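Local coordinates for protein cytosine deaminase (Klebsiella pneumoniae, PDB 4R85) that probably catalyses the hydrolytic deamination of 5-methylcytosine and cytosine at an iron site within an amidohydrolase (TIM-barrel) fold, at residues Met105-Gly110 with Val399-Glu404; Gln145-Pro150 with Ala172-Gly177; Leu205-Cys210 with Gln236-His241; Asn371-Asp376 with Leu391-His396. All blocks are in the same frame, centred on the assembly; numbering follows the deposited sequence.

Overall arrangement
All four contacts reach one mixed sheet; in interaction 1 a helix end packs on its outermost strand, 398-403. Interactions 2 and 3 are parallel strand pairs of the barrel, their centres about 9 Å apart; they join directly: strands 174-175 and 205-209 are neighbours and Val175 bonds with Leu205 and Asp207. Both reach 5-methylcytosine: interaction 2 through Phe149, interaction 3 through His209 and His241, which also bind the iron. Interactions 1 and 4 have centres about 8 Å apart and share the antiparallel end of the sheet, where strands 390-395 and 398-403 lie side by side. Interaction 3 is centred about 29 Å from both, across the chain's centre, and interaction 1 extends to the second subunit.

Interaction 1: residues Met105-Gly110 with Val399-Glu404; sequences MLRDFG and VILQRE
The guanidinium of Arg403 meets the C-terminal end of helix 92-108 with its edge: the carbonyl O of Asp108 lies almost in its plane, and both end nitrogens bond to it, NH1 and NH2 each 3.0 Å from Asp108 O. NH1 approaches nearly along the C=O axis, whereas NH2 comes from above the carbonyl plane. Over one face of the Phe109 ring stands Arg403 NH2, but with Arg403 CZ 5.7 Å from the ring centroid the cation-pi attraction is weak at most. Beside this grip Leu401, CG anti to its backbone N (chi1 176°), sends CD1 toward the helix end, 3.6 Å from both Asp108 CA and Arg107 O. Bent Arg107 passes Leu401, and its NE makes a salt bridge with Asp108 OD1 (3.0 Å), an oxygen that also bonds to Tyr410 of the second subunit. A water links Arg107 NH1 to Ile400 O. Gly110, at positive phi, ends the helix in a Schellman motif. Arg403 NH1 also donates to Val390 O, and Gln402 and Arg403 pair with a strand of the second subunit. A positive group at the negative end of the helix dipole is probably favourable, and the contact ties that helix end to the dimer interface.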
loop_
_atom_site.group_PDB
_atom_site.type_symbol
_atom_site.label_atom_id
_atom_site.label_comp_id
_atom_site.label_asym_id
_atom_site.label_seq_id
_atom_site.Cartn_x
_atom_site.Cartn_y
_atom_site.Cartn_z
ATOM N N MET A 105 -5.858 -3.558 18.058
ATOM C CA MET A 105 -5.865 -3.316 16.614
ATOM C C MET A 105 -5.520 -4.574 15.838
ATOM O O MET A 105 -6.081 -4.820 14.769
ATOM C CB MET A 105 -4.834 -2.254 16.216
ATOM C CG MET A 105 -5.013 -0.870 16.810
ATOM S SD MET A 105 -3.718 0.192 16.098
ATOM C CE MET A 105 -3.542 1.376 17.431
ATOM N N LEU A 106 -4.560 -5.345 16.345
ATOM C CA LEU A 106 -4.135 -6.555 15.643
ATOM C C LEU A 106 -5.254 -7.595 15.671
ATOM O O LEU A 106 -5.531 -8.243 14.664
ATOM C CB LEU A 106 -2.843 -7.125 16.242
ATOM C CG LEU A 106 -1.587 -6.251 16.112
ATOM C CD1 LEU A 106 -0.492 -6.722 17.067
ATOM C CD2 LEU A 106 -1.083 -6.261 14.667
ATOM N N ARG A 107 -5.890 -7.738 16.833
ATOM C CA ARG A 107 -7.052 -8.610 17.006
ATOM C C ARG A 107 -8.160 -8.230 16.024
ATOM O O ARG A 107 -8.785 -9.102 15.411
ATOM C CB ARG A 107 -7.562 -8.516 18.451
ATOM C CG ARG A 107 -8.838 -9.319 18.770
ATOM C CD ARG A 107 -10.114 -8.501 18.577
ATOM N NE ARG A 107 -9.967 -7.112 19.029
ATOM C CZ ARG A 107 -10.139 -6.712 20.284
ATOM N NH1 ARG A 107 -10.463 -7.590 21.221
ATOM N NH2 ARG A 107 -9.989 -5.430 20.602
ATOM N N ASP A 108 -8.409 -6.927 15.889
ATOM C CA ASP A 108 -9.435 -6.439 14.972
ATOM C C ASP A 108 -9.176 -6.904 13.545
ATOM O O ASP A 108 -10.112 -7.062 12.763
ATOM C CB ASP A 108 -9.533 -4.917 14.991
ATOM C CG ASP A 108 -10.204 -4.386 16.249
ATOM O OD1 ASP A 108 -10.850 -5.180 16.979
ATOM O OD2 ASP A 108 -10.087 -3.162 16.497
ATOM N N PHE A 109 -7.909 -7.119 13.213
ATOM C CA PHE A 109 -7.545 -7.533 11.869
ATOM C C PHE A 109 -7.142 -9.013 11.748
ATOM O O PHE A 109 -6.449 -9.402 10.806
ATOM C CB PHE A 109 -6.476 -6.602 11.289
ATOM C CG PHE A 109 -7.018 -5.272 10.871
ATOM C CD1 PHE A 109 -7.766 -5.152 9.708
ATOM C CD2 PHE A 109 -6.792 -4.138 11.650
ATOM C CE1 PHE A 109 -8.281 -3.920 9.316
ATOM C CE2 PHE A 109 -7.291 -2.906 11.266
ATOM C CZ PHE A 109 -8.034 -2.794 10.092
ATOM N N GLY A 110 -7.592 -9.832 12.700
ATOM C CA GLY A 110 -7.451 -11.277 12.594
ATOM C C GLY A 110 -6.130 -11.879 13.039
ATOM O O GLY A 110 -5.865 -13.056 12.790
ATOM N N VAL A 399 -16.004 -17.616 19.236
ATOM C CA VAL A 399 -15.936 -16.389 18.451
ATOM C C VAL A 399 -15.451 -15.236 19.324
ATOM O O VAL A 399 -16.046 -14.947 20.356
ATOM C CB VAL A 399 -17.304 -16.015 17.866
ATOM C CG1 VAL A 399 -17.170 -14.779 16.988
ATOM C CG2 VAL A 399 -17.883 -17.179 17.081
ATOM N N ILE A 400 -14.364 -14.586 18.923
ATOM C CA ILE A 400 -13.855 -13.453 19.692
ATOM C C ILE A 400 -14.016 -12.147 18.928
ATOM O O ILE A 400 -13.761 -11.065 19.462
ATOM C CB ILE A 400 -12.380 -13.643 20.101
ATOM C CG1 ILE A 400 -11.479 -13.690 18.865
ATOM C CG2 ILE A 400 -12.225 -14.898 20.953
ATOM C CD1 ILE A 400 -9.994 -13.603 19.179
ATOM N N LEU A 401 -14.443 -12.256 17.674
ATOM C CA LEU A 401 -14.732 -11.085 16.853
ATOM C C LEU A 401 -15.765 -11.434 15.793
ATOM O O LEU A 401 -15.675 -12.468 15.142
ATOM C CB LEU A 401 -13.460 -10.558 16.180
ATOM C CG LEU A 401 -13.585 -9.388 15.189
ATOM C CD1 LEU A 401 -12.290 -8.592 15.168
ATOM C CD2 LEU A 401 -13.943 -9.828 13.756
ATOM N N GLN A 402 -16.730 -10.545 15.612
ATOM C CA GLN A 402 -17.723 -10.689 14.565
ATOM C C GLN A 402 -17.971 -9.329 13.926
ATOM O O GLN A 402 -18.356 -8.366 14.601
ATOM C CB GLN A 402 -19.025 -11.262 15.123
ATOM C CG GLN A 402 -20.083 -11.519 14.063
ATOM C CD GLN A 402 -19.632 -12.545 13.044
ATOM O OE1 GLN A 402 -19.061 -13.573 13.403
ATOM N NE2 GLN A 402 -19.870 -12.263 11.763
ATOM N N ARG A 403 -17.724 -9.261 12.624
ATOM C CA ARG A 403 -17.964 -8.071 11.832
ATOM C C ARG A 403 -19.136 -8.357 10.916
ATOM O O ARG A 403 -19.295 -9.479 10.435
ATOM C CB ARG A 403 -16.738 -7.775 10.969
ATOM C CG ARG A 403 -16.224 -6.360 11.034
ATOM C CD ARG A 403 -15.047 -6.189 10.072
ATOM N NE ARG A 403 -13.978 -5.364 10.629
ATOM C CZ ARG A 403 -12.871 -5.845 11.191
ATOM N NH1 ARG A 403 -12.666 -7.159 11.272
ATOM N NH2 ARG A 403 -11.958 -5.007 11.665
ATOM N N GLU A 404 -19.965 -7.353 10.669
ATOM C CA GLU A 404 -21.020 -7.507 9.686
ATOM C C GLU A 404 -20.430 -7.324 8.297
ATOM O O GLU A 404 -19.453 -6.593 8.122
ATOM C CB GLU A 404 -22.147 -6.505 9.934
ATOM C CG GLU A 404 -23.145 -6.949 10.991
ATOM C CD GLU A 404 -23.934 -8.179 10.571
ATOM O OE1 GLU A 404 -24.032 -8.442 9.352
ATOM O OE2 GLU A 404 -24.458 -8.887 11.460
HETATM O O HOH W 1 -11.751 -10.236 21.080
#

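Interaction 2: residues Gln145-Pro150 with Ala172-Gly177; sequences QIVAFP and ADVVGG. With 17E (5-methylcytosine), chain G.
Asp173 reaches across to the middle of strand 143-149, at Ile146, where its OD2 accepts the backbone N-H of Ile146 at 2.7 Å through the anti lone pair, the bond fairly straight at 162°. A chi1 of -37° sets CG beside the backbone N of Asp173 and turns the carboxylate toward this strand. Its other oxygen, OD1, forms a salt bridge with Lys135, so both carboxylate oxygens have partners. Ile146 O takes the N-H of Val174 (O to N 3.0 Å) and, weakly, that of Asp173. Farther on, Ala148 N donates to Val174 O at 2.9 Å, and Ala148 O receives a weak, bent bond from Gly176 N. These bonds make Val147-Val174 and Ala148-Val175 parallel bridges, and helix 160-170 connects the two strands in a beta-alpha-beta crossover of the TIM barrel. The N-H and C=O of Val147 face the other way and pair with strand 111-119. Gln145 uses OE1 for Arg115 and NE2 for Leu356 O, while OE1 also lies 3.9 Å from Val174 CG2. On the face shared by Val147 and Val174 the side chains pack at an angle, Val147 CG2 being 3.7 Å from Val174 CB. Val147 CG1 rests against the backbone of Gly176, with 3.6 Å to Gly176 CA. The Phe149 ring has Gly177 O near its plane at one edge and O2 of 5-methylcytosine at its CZ edge, 3.6 Å away; it also stacks on His209.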
loop_
_atom_site.group_PDB
_atom_site.type_symbol
_atom_site.label_atom_id
_atom_site.label_comp_id
_atom_site.label_asym_id
_atom_site.label_seq_id
_atom_site.Cartn_x
_atom_site.Cartn_y
_atom_site.Cartn_z
ATOM N N GLN A 145 4.989 -13.863 21.558
ATOM C CA GLN A 145 6.397 -14.174 21.801
ATOM C C GLN A 145 7.176 -12.895 22.049
ATOM O O GLN A 145 6.910 -11.872 21.426
ATOM C CB GLN A 145 7.010 -14.903 20.611
ATOM C CG GLN A 145 6.392 -16.267 20.374
ATOM C CD GLN A 145 7.102 -17.034 19.271
ATOM O OE1 GLN A 145 8.147 -16.608 18.769
ATOM N NE2 GLN A 145 6.539 -18.178 18.894
ATOM N N ILE A 146 8.151 -12.956 22.945
ATOM C CA ILE A 146 8.934 -11.760 23.264
ATOM C C ILE A 146 10.415 -11.922 22.945
ATOM O O ILE A 146 11.054 -12.863 23.412
ATOM C CB ILE A 146 8.783 -11.384 24.744
ATOM C CG1 ILE A 146 7.339 -10.965 25.028
ATOM C CG2 ILE A 146 9.777 -10.283 25.121
ATOM C CD1 ILE A 146 6.969 -11.035 26.491
ATOM N N VAL A 147 10.949 -10.983 22.164
ATOM C CA VAL A 147 12.359 -10.976 21.792
ATOM C C VAL A 147 13.152 -9.954 22.621
ATOM O O VAL A 147 12.796 -8.772 22.662
ATOM C CB VAL A 147 12.549 -10.587 20.313
ATOM C CG1 VAL A 147 14.009 -10.817 19.883
ATOM C CG2 VAL A 147 11.580 -11.364 19.387
ATOM N N ALA A 148 14.226 -10.407 23.265
ATOM C CA ALA A 148 15.179 -9.495 23.899
ATOM C C ALA A 148 16.016 -8.787 22.841
ATOM O O ALA A 148 16.995 -9.333 22.336
ATOM C CB ALA A 148 16.076 -10.242 24.863
ATOM N N PHE A 149 15.633 -7.555 22.530
ATOM C CA PHE A 149 16.204 -6.799 21.424
ATOM C C PHE A 149 17.098 -5.702 21.994
ATOM O O PHE A 149 16.609 -4.804 22.675
ATOM C CB PHE A 149 15.065 -6.174 20.605
ATOM C CG PHE A 149 15.523 -5.178 19.561
ATOM C CD1 PHE A 149 16.488 -5.518 18.625
ATOM C CD2 PHE A 149 14.967 -3.913 19.508
ATOM C CE1 PHE A 149 16.901 -4.607 17.662
ATOM C CE2 PHE A 149 15.369 -2.997 18.552
ATOM C CZ PHE A 149 16.336 -3.340 17.626
ATOM N N PRO A 150 18.414 -5.795 21.754
ATOM C CA PRO A 150 19.350 -4.808 22.306
ATOM C C PRO A 150 19.492 -3.626 21.345
ATOM O O PRO A 150 20.473 -3.554 20.610
ATOM C CB PRO A 150 20.660 -5.586 22.387
ATOM C CG PRO A 150 20.571 -6.556 21.204
ATOM C CD PRO A 150 19.100 -6.881 21.023
ATOM N N ALA A 172 12.091 -13.751 28.410
ATOM C CA ALA A 172 11.991 -13.523 26.969
ATOM C C ALA A 172 12.214 -14.854 26.233
ATOM O O ALA A 172 13.140 -15.601 26.556
ATOM C CB ALA A 172 13.000 -12.488 26.514
ATOM N N ASP A 173 11.350 -15.148 25.263
ATOM C CA ASP A 173 11.371 -16.424 24.540
ATOM C C ASP A 173 12.409 -16.433 23.419
ATOM O O ASP A 173 12.852 -17.500 22.980
ATOM C CB ASP A 173 10.010 -16.703 23.891
ATOM C CG ASP A 173 8.845 -16.248 24.739
ATOM O OD1 ASP A 173 8.341 -17.066 25.541
ATOM O OD2 ASP A 173 8.425 -15.076 24.600
ATOM N N VAL A 174 12.755 -15.246 22.922
ATOM C CA VAL A 174 13.615 -15.146 21.747
ATOM C C VAL A 174 14.810 -14.234 22.009
ATOM O O VAL A 174 14.675 -13.184 22.654
ATOM C CB VAL A 174 12.827 -14.612 20.518
ATOM C CG1 VAL A 174 13.628 -14.803 19.233
ATOM C CG2 VAL A 174 11.491 -15.308 20.399
ATOM N N VAL A 175 15.981 -14.643 21.522
ATOM C CA VAL A 175 17.186 -13.826 21.626
ATOM C C VAL A 175 17.339 -12.929 20.399
ATOM O O VAL A 175 17.352 -13.417 19.260
ATOM C CB VAL A 175 18.452 -14.686 21.758
ATOM C CG1 VAL A 175 19.694 -13.805 21.720
ATOM C CG2 VAL A 175 18.412 -15.517 23.042
ATOM N N GLY A 176 17.473 -11.620 20.630
ATOM C CA GLY A 176 17.593 -10.667 19.540
ATOM C C GLY A 176 19.016 -10.196 19.293
ATOM O O GLY A 176 19.962 -10.725 19.868
ATOM N N GLY A 177 19.165 -9.192 18.434
ATOM C CA GLY A 177 20.472 -8.636 18.140
ATOM C C GLY A 177 20.386 -7.509 17.126
ATOM O O GLY A 177 19.330 -7.282 16.542
HETATM N N1 17E G . 14.585 -0.299 15.871
HETATM C C2 17E G . 15.309 -0.739 14.841
HETATM O O2 17E G . 16.659 -0.921 14.996
HETATM N N3 17E G . 14.750 -1.012 13.658
HETATM C C4 17E G . 13.430 -0.841 13.475
HETATM N N4 17E G . 12.844 -1.134 12.206
HETATM C C5 17E G . 12.631 -0.384 14.525
HETATM C C6 17E G . 13.256 -0.118 15.740
HETATM C CM5 17E G . 11.160 -0.192 14.339
#

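Interaction 3: residues Leu205-Cys210 with Gln236-His241; sequences LVDVHC and QVTASH. With FE2 (Fe (II) ion), chain H; 17E (5-methylcytosine), chain G.
His209 and His241 close a buried pairing of parallel barrel strands, 205-209 with 237-240, and carry it into the active site. The strands run 13° from parallel. N-H and C=O groups alternate in regular bonds, from Val206 N to Gln236 O (2.9 Å) through the links of Val208 with Thr238 and Ser240, to Cys210 N with Ser240 O. Side chains of Val206, Val208, Val237 and Ala239 share the face covered by helices 185-202 and 220-231; Val206 and Val237 lie side by side there, pointing the same way. As is usual in a TIM barrel, helix 220-231 makes the right-handed crossover between the strands, and the metal ligands stand at the C-terminal ends. His209 NE2 binds the iron at 2.4 Å and His241 NE2 at 2.5 Å; His56, His58 and Asp308 complete the site. The iron sits at the edge of the His241 ring, in its plane, and the two imidazole planes are inclined by 38°. NE2 of His241 is 3.5 Å from N4 of 5-methylcytosine. On the inner face a chi1 of -165° sets Asp207 CG anti to the backbone N and brings OD2 to Ser240 OG, which donates to its syn lone pair (2.6 Å) and is also hydrogen-bonded to His56 ND1, joining Asp207 through Ser240 to a metal ligand. Asp207 OD1 forms a salt bridge with Arg115, and Thr238 CB packs 3.7 Å from it.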
loop_
_atom_site.group_PDB
_atom_site.type_symbol
_atom_site.label_atom_id
_atom_site.label_comp_id
_atom_site.label_asym_id
_atom_site.label_seq_id
_atom_site.Cartn_x
_atom_site.Cartn_y
_atom_site.Cartn_z
ATOM N N LEU A 205 14.751 -19.333 21.058
ATOM C CA LEU A 205 14.736 -19.014 19.640
ATOM C C LEU A 205 15.613 -17.787 19.402
ATOM O O LEU A 205 16.053 -17.142 20.352
ATOM C CB LEU A 205 13.304 -18.739 19.171
ATOM C CG LEU A 205 12.289 -19.860 19.423
ATOM C CD1 LEU A 205 10.947 -19.528 18.768
ATOM C CD2 LEU A 205 12.825 -21.181 18.887
ATOM N N VAL A 206 15.866 -17.476 18.134
ATOM C CA VAL A 206 16.689 -16.324 17.758
ATOM C C VAL A 206 15.985 -15.516 16.677
ATOM O O VAL A 206 15.480 -16.083 15.712
ATOM C CB VAL A 206 18.053 -16.790 17.202
ATOM C CG1 VAL A 206 18.829 -15.628 16.578
ATOM C CG2 VAL A 206 18.864 -17.445 18.300
ATOM N N ASP A 207 15.936 -14.198 16.840
ATOM C CA ASP A 207 15.416 -13.319 15.791
ATOM C C ASP A 207 16.187 -12.005 15.810
ATOM O O ASP A 207 16.004 -11.195 16.712
ATOM C CB ASP A 207 13.931 -13.039 15.997
ATOM C CG ASP A 207 13.270 -12.442 14.769
ATOM O OD1 ASP A 207 12.088 -12.776 14.509
ATOM O OD2 ASP A 207 13.918 -11.647 14.056
ATOM N N VAL A 208 17.029 -11.799 14.801
ATOM C CA VAL A 208 18.015 -10.727 14.811
ATOM C C VAL A 208 17.697 -9.651 13.773
ATOM O O VAL A 208 17.369 -9.969 12.625
ATOM C CB VAL A 208 19.424 -11.307 14.524
ATOM C CG1 VAL A 208 20.435 -10.198 14.287
ATOM C CG2 VAL A 208 19.874 -12.213 15.669
ATOM N N HIS A 209 17.796 -8.386 14.186
ATOM C CA HIS A 209 17.770 -7.246 13.259
ATOM C C HIS A 209 19.098 -7.264 12.530
ATOM O O HIS A 209 20.117 -6.842 13.057
ATOM C CB HIS A 209 17.616 -5.927 14.021
ATOM C CG HIS A 209 16.203 -5.620 14.401
ATOM N ND1 HIS A 209 15.488 -6.393 15.288
ATOM C CD2 HIS A 209 15.371 -4.631 14.004
ATOM C CE1 HIS A 209 14.272 -5.894 15.424
ATOM N NE2 HIS A 209 14.178 -4.823 14.656
ATOM N N CYS A 210 19.101 -7.779 11.319
ATOM C CA CYS A 210 20.365 -8.261 10.803
ATOM C C CYS A 210 21.215 -7.239 10.043
ATOM O O CYS A 210 22.322 -6.914 10.455
ATOM C CB CYS A 210 20.148 -9.540 10.001
ATOM S SG CYS A 210 21.679 -10.371 9.786
ATOM N N GLN A 236 15.185 -22.589 14.275
ATOM C CA GLN A 236 14.933 -21.743 15.442
ATOM C C GLN A 236 15.476 -20.327 15.258
ATOM O O GLN A 236 15.441 -19.518 16.187
ATOM C CB GLN A 236 15.555 -22.363 16.694
ATOM C CG GLN A 236 14.861 -23.638 17.181
ATOM C CD GLN A 236 15.163 -24.837 16.313
ATOM O OE1 GLN A 236 16.318 -25.099 15.972
ATOM N NE2 GLN A 236 14.122 -25.572 15.938
ATOM N N VAL A 237 15.974 -20.033 14.059
ATOM C CA VAL A 237 16.650 -18.766 13.801
ATOM C C VAL A 237 15.969 -17.970 12.695
ATOM O O VAL A 237 15.676 -18.503 11.631
ATOM C CB VAL A 237 18.133 -18.999 13.417
ATOM C CG1 VAL A 237 18.819 -17.671 13.056
ATOM C CG2 VAL A 237 18.869 -19.689 14.576
ATOM N N THR A 238 15.717 -16.692 12.962
ATOM C CA THR A 238 15.170 -15.791 11.955
ATOM C C THR A 238 16.086 -14.591 11.771
ATOM O O THR A 238 16.637 -14.061 12.746
ATOM C CB THR A 238 13.747 -15.310 12.327
ATOM O OG1 THR A 238 12.860 -16.436 12.402
ATOM C CG2 THR A 238 13.214 -14.331 11.280
ATOM N N ALA A 239 16.266 -14.180 10.516
ATOM C CA ALA A 239 16.925 -12.920 10.200
ATOM C C ALA A 239 15.865 -11.915 9.765
ATOM O O ALA A 239 15.165 -12.130 8.767
ATOM C CB ALA A 239 17.963 -13.126 9.087
ATOM N N SER A 240 15.737 -10.819 10.509
ATOM C CA SER A 240 14.775 -9.781 10.169
ATOM C C SER A 240 15.505 -8.620 9.512
ATOM O O SER A 240 16.672 -8.390 9.801
ATOM C CB SER A 240 14.052 -9.290 11.428
ATOM O OG SER A 240 13.165 -10.274 11.951
ATOM N N HIS A 241 14.829 -7.911 8.608
ATOM C CA HIS A 241 15.382 -6.673 8.030
ATOM C C HIS A 241 16.736 -6.878 7.384
ATOM O O HIS A 241 17.695 -6.179 7.723
ATOM C CB HIS A 241 15.652 -5.609 9.093
ATOM C CG HIS A 241 14.448 -5.124 9.828
ATOM N ND1 HIS A 241 13.456 -4.379 9.228
ATOM C CD2 HIS A 241 14.118 -5.209 11.137
ATOM C CE1 HIS A 241 12.551 -4.046 10.134
ATOM N NE2 HIS A 241 12.927 -4.543 11.298
HETATM FE FE FE2 H . 12.137 -4.222 13.655
HETATM N N1 17E G . 14.585 -0.299 15.871
HETATM C C2 17E G . 15.309 -0.739 14.841
HETATM O O2 17E G . 16.659 -0.921 14.996
HETATM N N3 17E G . 14.750 -1.012 13.658
HETATM C C4 17E G . 13.430 -0.841 13.475
HETATM N N4 17E G . 12.844 -1.134 12.206
HETATM C C5 17E G . 12.631 -0.384 14.525
HETATM C C6 17E G . 13.256 -0.118 15.740
HETATM C CM5 17E G . 11.160 -0.192 14.339
HETATM O O HOH W 2 13.055 -17.438 15.294
#

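Interaction 4: residues Asn371-Asp376 with Leu391-His396; sequences NLLILD and LTSIRH
A chi1 of -57° sets CG of Asn371 beside its backbone N, anti to the carbonyl carbon, and swings the amide toward the far strand, where OD1 accepts the backbone N-H of His396 at 2.8 Å in an almost straight bond of 176°. The same OD1 lies beside His396 CD2. Leu372 takes a less common rotamer (chi1 71°) with CG between its backbone N and carbonyl carbon; CD2 thereby comes alongside Ile394, 3.8 Å from Ile394 CB. Both side chains also pack against Leu19 of strand 14-20. On the opposite face Leu373 CD2 touches Ser393 OG, whose weak polar partner is Gln112. Beyond Asn371, Leu372 and Ile394 exchange two backbone bonds, Leu372 O accepting from Ile394 N at 2.8 Å, and Ile374 N donates to Thr392 O at 3.0 Å. Ile374 O takes Leu391 N at 2.9 Å and, weakly, Thr392 N, so two residues face one. The side chain of Leu391 crosses that of Asp376 at a slant, CG of Leu391 lying 3.9 Å from Asp376 CB, while Asp376 OD1 pairs with Arg46. Arg395 extends the other way, its guanidinium held by Asp143, Gln112 and Ala139 O, and one of its faces is met by His396 CE1. Thr392 OG1 is bonded to Gln402 on the next strand. The whole is an antiparallel pair with a classic beta bulge, Leu391 and Thr392 facing Ile374, located where strand 372-375, lying antiparallel to barrel strand 47-57, begins the antiparallel end of the sheet.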
loop_
_atom_site.group_PDB
_atom_site.type_symbol
_atom_site.label_atom_id
_atom_site.label_comp_id
_atom_site.label_asym_id
_atom_site.label_seq_id
_atom_site.Cartn_x
_atom_site.Cartn_y
_atom_site.Cartn_z
ATOM N N ASN A 371 -8.364 -22.295 15.997
ATOM C CA ASN A 371 -8.058 -20.895 15.785
ATOM C C ASN A 371 -8.141 -20.632 14.294
ATOM O O ASN A 371 -7.341 -21.172 13.528
ATOM C CB ASN A 371 -6.636 -20.575 16.257
ATOM C CG ASN A 371 -6.399 -20.935 17.714
ATOM O OD1 ASN A 371 -7.338 -21.064 18.497
ATOM N ND2 ASN A 371 -5.133 -21.090 18.084
ATOM N N LEU A 372 -9.100 -19.813 13.879
ATOM C CA LEU A 372 -9.300 -19.554 12.460
ATOM C C LEU A 372 -10.126 -18.298 12.188
ATOM O O LEU A 372 -10.798 -17.766 13.083
ATOM C CB LEU A 372 -9.955 -20.766 11.784
ATOM C CG LEU A 372 -11.424 -21.055 12.112
ATOM C CD1 LEU A 372 -12.053 -21.891 11.012
ATOM C CD2 LEU A 372 -11.569 -21.766 13.446
ATOM N N LEU A 373 -10.067 -17.838 10.941
ATOM C CA LEU A 373 -10.794 -16.661 10.503
ATOM C C LEU A 373 -11.681 -16.995 9.322
ATOM O O LEU A 373 -11.407 -17.930 8.561
ATOM C CB LEU A 373 -9.827 -15.563 10.050
ATOM C CG LEU A 373 -8.639 -15.192 10.932
ATOM C CD1 LEU A 373 -7.799 -14.135 10.233
ATOM C CD2 LEU A 373 -9.097 -14.703 12.300
ATOM N N ILE A 374 -12.745 -16.226 9.170
ATOM C CA ILE A 374 -13.492 -16.220 7.923
ATOM C C ILE A 374 -13.262 -14.861 7.262
ATOM O O ILE A 374 -13.581 -13.826 7.841
ATOM C CB ILE A 374 -14.987 -16.468 8.153
ATOM C CG1 ILE A 374 -15.208 -17.871 8.735
ATOM C CG2 ILE A 374 -15.762 -16.294 6.846
ATOM C CD1 ILE A 374 -16.621 -18.140 9.157
ATOM N N LEU A 375 -12.672 -14.876 6.071
ATOM C CA LEU A 375 -12.325 -13.661 5.331
ATOM C C LEU A 375 -13.379 -13.388 4.270
ATOM O O LEU A 375 -13.885 -14.321 3.658
ATOM C CB LEU A 375 -11.003 -13.846 4.601
ATOM C CG LEU A 375 -9.642 -13.558 5.197
ATOM C CD1 LEU A 375 -8.619 -13.680 4.087
ATOM C CD2 LEU A 375 -9.607 -12.161 5.819
ATOM N N ASP A 376 -13.684 -12.114 4.027
ATOM C CA ASP A 376 -14.687 -11.745 3.033
ATOM C C ASP A 376 -14.107 -11.780 1.614
ATOM O O ASP A 376 -14.069 -10.762 0.917
ATOM C CB ASP A 376 -15.265 -10.363 3.344
ATOM C CG ASP A 376 -16.510 -10.044 2.527
ATOM O OD1 ASP A 376 -17.186 -10.987 2.052
ATOM O OD2 ASP A 376 -16.813 -8.839 2.369
ATOM N N LEU A 391 -14.352 -11.254 8.834
ATOM C CA LEU A 391 -15.744 -11.266 9.252
ATOM C C LEU A 391 -15.929 -11.973 10.592
ATOM O O LEU A 391 -16.806 -11.617 11.373
ATOM C CB LEU A 391 -16.606 -11.946 8.190
ATOM C CG LEU A 391 -16.711 -11.237 6.840
ATOM C CD1 LEU A 391 -17.696 -11.977 5.971
ATOM C CD2 LEU A 391 -17.131 -9.774 7.004
ATOM N N THR A 392 -15.111 -12.991 10.840
ATOM C CA THR A 392 -15.195 -13.747 12.080
ATOM C C THR A 392 -13.802 -14.182 12.491
ATOM O O THR A 392 -13.011 -14.609 11.657
ATOM C CB THR A 392 -16.075 -15.000 11.915
ATOM O OG1 THR A 392 -17.318 -14.640 11.297
ATOM C CG2 THR A 392 -16.356 -15.635 13.269
ATOM N N SER A 393 -13.490 -14.037 13.774
ATOM C CA SER A 393 -12.256 -14.579 14.316
ATOM C C SER A 393 -12.630 -15.540 15.423
ATOM O O SER A 393 -13.349 -15.176 16.355
ATOM C CB SER A 393 -11.349 -13.477 14.858
ATOM O OG SER A 393 -10.108 -14.009 15.296
ATOM N N ILE A 394 -12.150 -16.771 15.299
ATOM C CA ILE A 394 -12.428 -17.813 16.272
ATOM C C ILE A 394 -11.125 -18.214 16.932
ATOM O O ILE A 394 -10.117 -18.416 16.264
ATOM C CB ILE A 394 -13.096 -19.033 15.607
ATOM C CG1 ILE A 394 -14.450 -18.626 15.024
ATOM C CG2 ILE A 394 -13.273 -20.175 16.607
ATOM C CD1 ILE A 394 -15.136 -19.720 14.206
ATOM N N ARG A 395 -11.138 -18.301 18.253
ATOM C CA ARG A 395 -9.932 -18.632 18.992
ATOM C C ARG A 395 -10.288 -19.605 20.102
ATOM O O ARG A 395 -11.190 -19.343 20.889
ATOM C CB ARG A 395 -9.308 -17.369 19.574
ATOM C CG ARG A 395 -8.128 -17.632 20.476
ATOM C CD ARG A 395 -7.435 -16.339 20.823
ATOM N NE ARG A 395 -6.365 -16.541 21.790
ATOM C CZ ARG A 395 -5.144 -16.947 21.466
ATOM N NH1 ARG A 395 -4.849 -17.213 20.200
ATOM N NH2 ARG A 395 -4.220 -17.093 22.406
ATOM N N HIS A 396 -9.578 -20.725 20.148
ATOM C CA HIS A 396 -9.885 -21.804 21.088
ATOM C C HIS A 396 -11.360 -22.230 21.019
ATOM O O HIS A 396 -11.972 -22.569 22.031
ATOM C CB HIS A 396 -9.474 -21.411 22.514
ATOM C CG HIS A 396 -8.034 -21.017 22.638
ATOM N ND1 HIS A 396 -7.556 -20.253 23.682
ATOM C CD2 HIS A 396 -6.965 -21.284 21.850
ATOM C CE1 HIS A 396 -6.257 -20.064 23.529
ATOM N NE2 HIS A 396 -5.873 -20.680 22.425
HETATM O O HOH W 3 -3.558 -22.493 20.806
#